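Local coordinates for protein porin (Rhodobacter capsulatus, PDB 2POR) that forms, as a homotrimer of beta barrels, channels in the bacterial outer membrane through which small hydrophilic solutes, up to about 0.6 kDa, diffuse passively, at residues 143-155 with 165-178. Residues are numbered along the deposited sequence; the frame is centred on the assembly and turned at random.
Sequences SEDDAQEMAVAAA and LGYEKIDSPDTALM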
loop_
_atom_site.group_PDB
_atom_site.type_symbol
_atom_site.label_atom_id
_atom_site.label_comp_id
_atom_site.label_asym_id
_atom_site.label_seq_id
_atom_site.Cartn_x
_atom_site.Cartn_y
_atom_site.Cartn_z
ATOM N N SER A 143 -20.277 -6.547 18.104
ATOM C CA SER A 143 -21.161 -7.566 18.608
ATOM C C SER A 143 -22.282 -7.900 17.628
ATOM O O SER A 143 -23.145 -8.716 17.977
ATOM C CB SER A 143 -21.743 -7.099 19.922
ATOM O OG SER A 143 -20.735 -7.049 20.917
ATOM N N GLU A 144 -22.298 -7.370 16.395
ATOM C CA GLU A 144 -23.375 -7.700 15.474
ATOM C C GLU A 144 -23.242 -9.123 14.950
ATOM O O GLU A 144 -22.157 -9.491 14.489
ATOM C CB GLU A 144 -23.331 -6.669 14.345
ATOM C CG GLU A 144 -24.593 -6.693 13.466
ATOM C CD GLU A 144 -24.539 -5.998 12.097
ATOM O OE1 GLU A 144 -23.760 -5.056 11.920
ATOM O OE2 GLU A 144 -25.291 -6.412 11.202
ATOM N N ASP A 145 -24.301 -9.934 14.998
ATOM C CA ASP A 145 -24.273 -11.310 14.541
ATOM C C ASP A 145 -24.035 -11.439 13.081
ATOM O O ASP A 145 -24.613 -10.691 12.291
ATOM C CB ASP A 145 -25.563 -12.071 14.801
ATOM C CG ASP A 145 -25.834 -12.427 16.268
ATOM O OD1 ASP A 145 -24.898 -12.748 16.998
ATOM O OD2 ASP A 145 -26.995 -12.414 16.683
ATOM N N ASP A 146 -23.193 -12.403 12.714
ATOM C CA ASP A 146 -22.835 -12.598 11.320
ATOM C C ASP A 146 -23.175 -14.036 11.037
ATOM O O ASP A 146 -23.515 -14.814 11.930
ATOM C CB ASP A 146 -21.294 -12.322 11.123
ATOM C CG ASP A 146 -20.831 -12.006 9.701
ATOM O OD1 ASP A 146 -21.623 -12.110 8.768
ATOM O OD2 ASP A 146 -19.680 -11.637 9.487
ATOM N N ALA A 147 -23.176 -14.419 9.754
ATOM C CA ALA A 147 -23.204 -15.836 9.384
ATOM C C ALA A 147 -21.910 -16.450 9.967
ATOM O O ALA A 147 -20.927 -15.709 10.144
ATOM C CB ALA A 147 -23.153 -16.006 7.875
ATOM N N GLN A 148 -21.851 -17.718 10.299
ATOM C CA GLN A 148 -20.623 -18.254 10.844
ATOM C C GLN A 148 -20.244 -19.456 10.035
ATOM O O GLN A 148 -21.120 -20.293 9.823
ATOM C CB GLN A 148 -20.874 -18.615 12.232
ATOM C CG GLN A 148 -19.601 -19.182 12.805
ATOM C CD GLN A 148 -19.704 -19.363 14.289
ATOM O OE1 GLN A 148 -18.708 -19.283 15.000
ATOM N NE2 GLN A 148 -20.881 -19.531 14.881
ATOM N N GLU A 149 -19.000 -19.596 9.566
ATOM C CA GLU A 149 -18.644 -20.744 8.751
ATOM C C GLU A 149 -17.776 -21.673 9.579
ATOM O O GLU A 149 -17.209 -21.217 10.588
ATOM C CB GLU A 149 -17.875 -20.339 7.522
ATOM C CG GLU A 149 -16.611 -19.525 7.830
ATOM C CD GLU A 149 -15.869 -18.983 6.634
ATOM O OE1 GLU A 149 -16.339 -19.124 5.500
ATOM O OE2 GLU A 149 -14.806 -18.392 6.850
ATOM N N MET A 150 -17.741 -22.935 9.169
ATOM C CA MET A 150 -16.932 -23.964 9.842
ATOM C C MET A 150 -16.689 -25.088 8.883
ATOM O O MET A 150 -17.535 -25.370 8.035
ATOM C CB MET A 150 -17.595 -24.657 11.001
ATOM C CG MET A 150 -17.839 -23.820 12.204
ATOM S SD MET A 150 -19.360 -24.405 12.979
ATOM C CE MET A 150 -19.133 -23.484 14.481
ATOM N N ALA A 151 -15.571 -25.801 8.989
ATOM C CA ALA A 151 -15.325 -26.946 8.129
ATOM C C ALA A 151 -14.307 -27.841 8.845
ATOM O O ALA A 151 -13.604 -27.403 9.790
ATOM C CB ALA A 151 -14.733 -26.532 6.803
ATOM N N VAL A 152 -14.338 -29.103 8.467
ATOM C CA VAL A 152 -13.414 -30.093 9.004
ATOM C C VAL A 152 -13.049 -30.953 7.783
ATOM O O VAL A 152 -13.864 -31.136 6.864
ATOM C CB VAL A 152 -14.086 -30.956 10.193
ATOM C CG1 VAL A 152 -14.442 -30.054 11.368
ATOM C CG2 VAL A 152 -15.331 -31.676 9.703
ATOM N N ALA A 153 -11.808 -31.443 7.655
ATOM C CA ALA A 153 -11.426 -32.306 6.540
ATOM C C ALA A 153 -10.298 -33.252 6.998
ATOM O O ALA A 153 -9.552 -32.911 7.934
ATOM C CB ALA A 153 -10.936 -31.457 5.370
ATOM N N ALA A 154 -10.166 -34.421 6.398
ATOM C CA ALA A 154 -9.100 -35.358 6.735
ATOM C C ALA A 154 -8.613 -35.962 5.460
ATOM O O ALA A 154 -9.369 -36.065 4.497
ATOM C CB ALA A 154 -9.585 -36.471 7.596
ATOM N N ALA A 155 -7.341 -36.323 5.348
ATOM C CA ALA A 155 -6.831 -36.939 4.140
ATOM C C ALA A 155 -5.828 -38.019 4.564
ATOM O O ALA A 155 -5.283 -38.026 5.675
ATOM C CB ALA A 155 -6.082 -35.934 3.258
ATOM N N LEU A 165 -11.828 -36.399 2.715
ATOM C CA LEU A 165 -13.170 -35.877 2.760
ATOM C C LEU A 165 -13.239 -34.683 3.654
ATOM O O LEU A 165 -12.434 -34.480 4.554
ATOM C CB LEU A 165 -14.171 -36.918 3.241
ATOM C CG LEU A 165 -14.228 -37.605 4.575
ATOM C CD1 LEU A 165 -15.543 -37.255 5.272
ATOM C CD2 LEU A 165 -14.183 -39.124 4.356
ATOM N N GLY A 166 -14.202 -33.845 3.337
ATOM C CA GLY A 166 -14.373 -32.613 4.050
ATOM C C GLY A 166 -15.853 -32.324 4.192
ATOM O O GLY A 166 -16.678 -32.842 3.439
ATOM N N TYR A 167 -16.155 -31.542 5.186
ATOM C CA TYR A 167 -17.488 -31.163 5.451
ATOM C C TYR A 167 -17.374 -29.730 5.882
ATOM O O TYR A 167 -16.700 -29.345 6.836
ATOM C CB TYR A 167 -17.996 -32.030 6.531
ATOM C CG TYR A 167 -19.363 -31.569 6.907
ATOM C CD1 TYR A 167 -20.447 -31.805 6.074
ATOM C CD2 TYR A 167 -19.477 -30.857 8.080
ATOM C CE1 TYR A 167 -21.676 -31.297 6.449
ATOM C CE2 TYR A 167 -20.700 -30.344 8.455
ATOM C CZ TYR A 167 -21.783 -30.570 7.633
ATOM O OH TYR A 167 -22.992 -30.030 8.017
ATOM N N GLU A 168 -18.213 -28.968 5.218
ATOM C CA GLU A 168 -18.277 -27.537 5.409
ATOM C C GLU A 168 -19.693 -27.034 5.678
ATOM O O GLU A 168 -20.655 -27.539 5.084
ATOM C CB GLU A 168 -17.792 -26.854 4.173
ATOM C CG GLU A 168 -16.485 -27.310 3.525
ATOM C CD GLU A 168 -16.057 -26.336 2.455
ATOM O OE1 GLU A 168 -15.522 -25.283 2.783
ATOM O OE2 GLU A 168 -16.240 -26.601 1.285
ATOM N N LYS A 169 -19.851 -26.040 6.525
ATOM C CA LYS A 169 -21.160 -25.444 6.721
ATOM C C LYS A 169 -21.149 -23.954 7.052
ATOM O O LYS A 169 -20.153 -23.406 7.556
ATOM C CB LYS A 169 -21.877 -26.206 7.799
ATOM C CG LYS A 169 -21.187 -26.113 9.107
ATOM C CD LYS A 169 -22.202 -26.693 10.017
ATOM C CE LYS A 169 -22.166 -25.807 11.242
ATOM N NZ LYS A 169 -23.367 -26.036 12.033
ATOM N N ILE A 170 -22.239 -23.242 6.679
ATOM C CA ILE A 170 -22.433 -21.825 7.022
ATOM C C ILE A 170 -23.777 -21.728 7.770
ATOM O O ILE A 170 -24.803 -22.185 7.286
ATOM C CB ILE A 170 -22.468 -20.884 5.760
ATOM C CG1 ILE A 170 -21.197 -20.990 4.899
ATOM C CG2 ILE A 170 -22.657 -19.450 6.277
ATOM C CD1 ILE A 170 -21.204 -20.126 3.641
ATOM N N ASP A 171 -23.771 -21.260 8.997
ATOM C CA ASP A 171 -24.939 -20.968 9.783
ATOM C C ASP A 171 -25.338 -19.531 9.613
ATOM O O ASP A 171 -24.573 -18.599 9.863
ATOM C CB ASP A 171 -24.706 -21.158 11.246
ATOM C CG ASP A 171 -24.399 -22.601 11.584
ATOM O OD1 ASP A 171 -24.828 -23.500 10.851
ATOM O OD2 ASP A 171 -23.712 -22.804 12.581
ATOM N N SER A 172 -26.590 -19.393 9.197
ATOM C CA SER A 172 -27.217 -18.118 8.930
ATOM C C SER A 172 -27.544 -17.419 10.223
ATOM O O SER A 172 -28.032 -18.077 11.136
ATOM C CB SER A 172 -28.514 -18.307 8.181
ATOM O OG SER A 172 -29.023 -17.004 7.964
ATOM N N PRO A 173 -27.377 -16.111 10.377
ATOM C CA PRO A 173 -27.857 -15.407 11.545
ATOM C C PRO A 173 -29.381 -15.321 11.471
ATOM O O PRO A 173 -29.964 -15.172 12.533
ATOM C CB PRO A 173 -27.191 -14.071 11.487
ATOM C CG PRO A 173 -27.151 -13.793 10.018
ATOM C CD PRO A 173 -26.941 -15.176 9.354
ATOM N N ASP A 174 -30.069 -15.419 10.313
ATOM C CA ASP A 174 -31.523 -15.304 10.259
ATOM C C ASP A 174 -31.986 -16.128 9.085
ATOM O O ASP A 174 -31.850 -15.697 7.923
ATOM C CB ASP A 174 -31.922 -13.844 10.061
ATOM C CG ASP A 174 -33.430 -13.524 10.164
ATOM O OD1 ASP A 174 -34.285 -14.394 10.019
ATOM O OD2 ASP A 174 -33.755 -12.366 10.393
ATOM N N THR A 175 -32.558 -17.302 9.396
ATOM C CA THR A 175 -32.987 -18.214 8.346
ATOM C C THR A 175 -34.276 -17.813 7.592
ATOM O O THR A 175 -34.612 -18.465 6.588
ATOM C CB THR A 175 -33.096 -19.658 8.931
ATOM O OG1 THR A 175 -33.929 -19.604 10.076
ATOM C CG2 THR A 175 -31.701 -20.234 9.266
ATOM N N ALA A 176 -34.967 -16.723 8.015
ATOM C CA ALA A 176 -36.029 -16.109 7.210
ATOM C C ALA A 176 -35.363 -15.387 6.057
ATOM O O ALA A 176 -35.902 -15.340 4.943
ATOM C CB ALA A 176 -36.811 -15.037 7.941
ATOM N N LEU A 177 -34.157 -14.840 6.319
ATOM C CA LEU A 177 -33.429 -14.113 5.297
ATOM C C LEU A 177 -32.400 -14.902 4.473
ATOM O O LEU A 177 -32.201 -14.589 3.290
ATOM C CB LEU A 177 -32.775 -12.942 5.979
ATOM C CG LEU A 177 -33.738 -11.902 6.529
ATOM C CD1 LEU A 177 -32.948 -10.838 7.222
ATOM C CD2 LEU A 177 -34.514 -11.241 5.414
ATOM N N MET A 178 -31.736 -15.928 5.023
ATOM C CA MET A 178 -30.719 -16.705 4.287
ATOM C C MET A 178 -30.729 -18.073 4.903
ATOM O O MET A 178 -30.667 -18.180 6.122
ATOM C CB MET A 178 -29.323 -16.075 4.458
ATOM C CG MET A 178 -28.325 -16.768 3.529
ATOM S SD MET A 178 -26.624 -16.178 3.773
ATOM C CE MET A 178 -26.276 -16.893 5.368
HETATM O O HOH W 1 -24.524 -17.157 12.948
#
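Reciprocal pairs of N-H···O=C bonds join Q148 with D171, M150 with K169, V152 with Y167 and A154 with L165, so that strands 148-155 and 165-171 run antiparallel at 179° with axes 4.6 Å apart. At the non-hydrogen-bonded positions between them the CA atoms come closer, A153 CA and G166 CA being 3.9 Å apart. On this same face the CB of A151 meets the CG of E168 at 3.8 Å. The two strands form one beta hairpin of the 16-stranded porin barrel, and this face, which also carries E149 and I170, turns inward to the helix 78-83 and the loop bearing T106 and G107. The like-charged carboxylates of E149 and E168 stay apart, E149 OE1 6.8 Å from E168 OE1; G107 N binds the first, while L105 N and the hydroxyl of T106 hold the second, which also lies close to the carboxylate of E185. On the outer face M150 and K169 lie side by side, M150 SD 3.6 Å from K169 CE. The first torsion of K169 places CG between its own backbone N and carbonyl carbon (chi1 63°), and the chain rises from the sheet and bends at chi3, so that K169 NZ meets the carboxylate of D171, 3.2 Å from D171 OD1 on its syn lone pair. Farther along, V152, in one of its two conformers, lies alongside Y167, whose hydroxyl bonds to E182. Just before Q148, A147 CB packs 3.8 Å from I170 CG2 and also touches M178 CE, while the ring of P173 covers the backbone joining D146 to A147, P173 CD 3.8 Å from A147 CA.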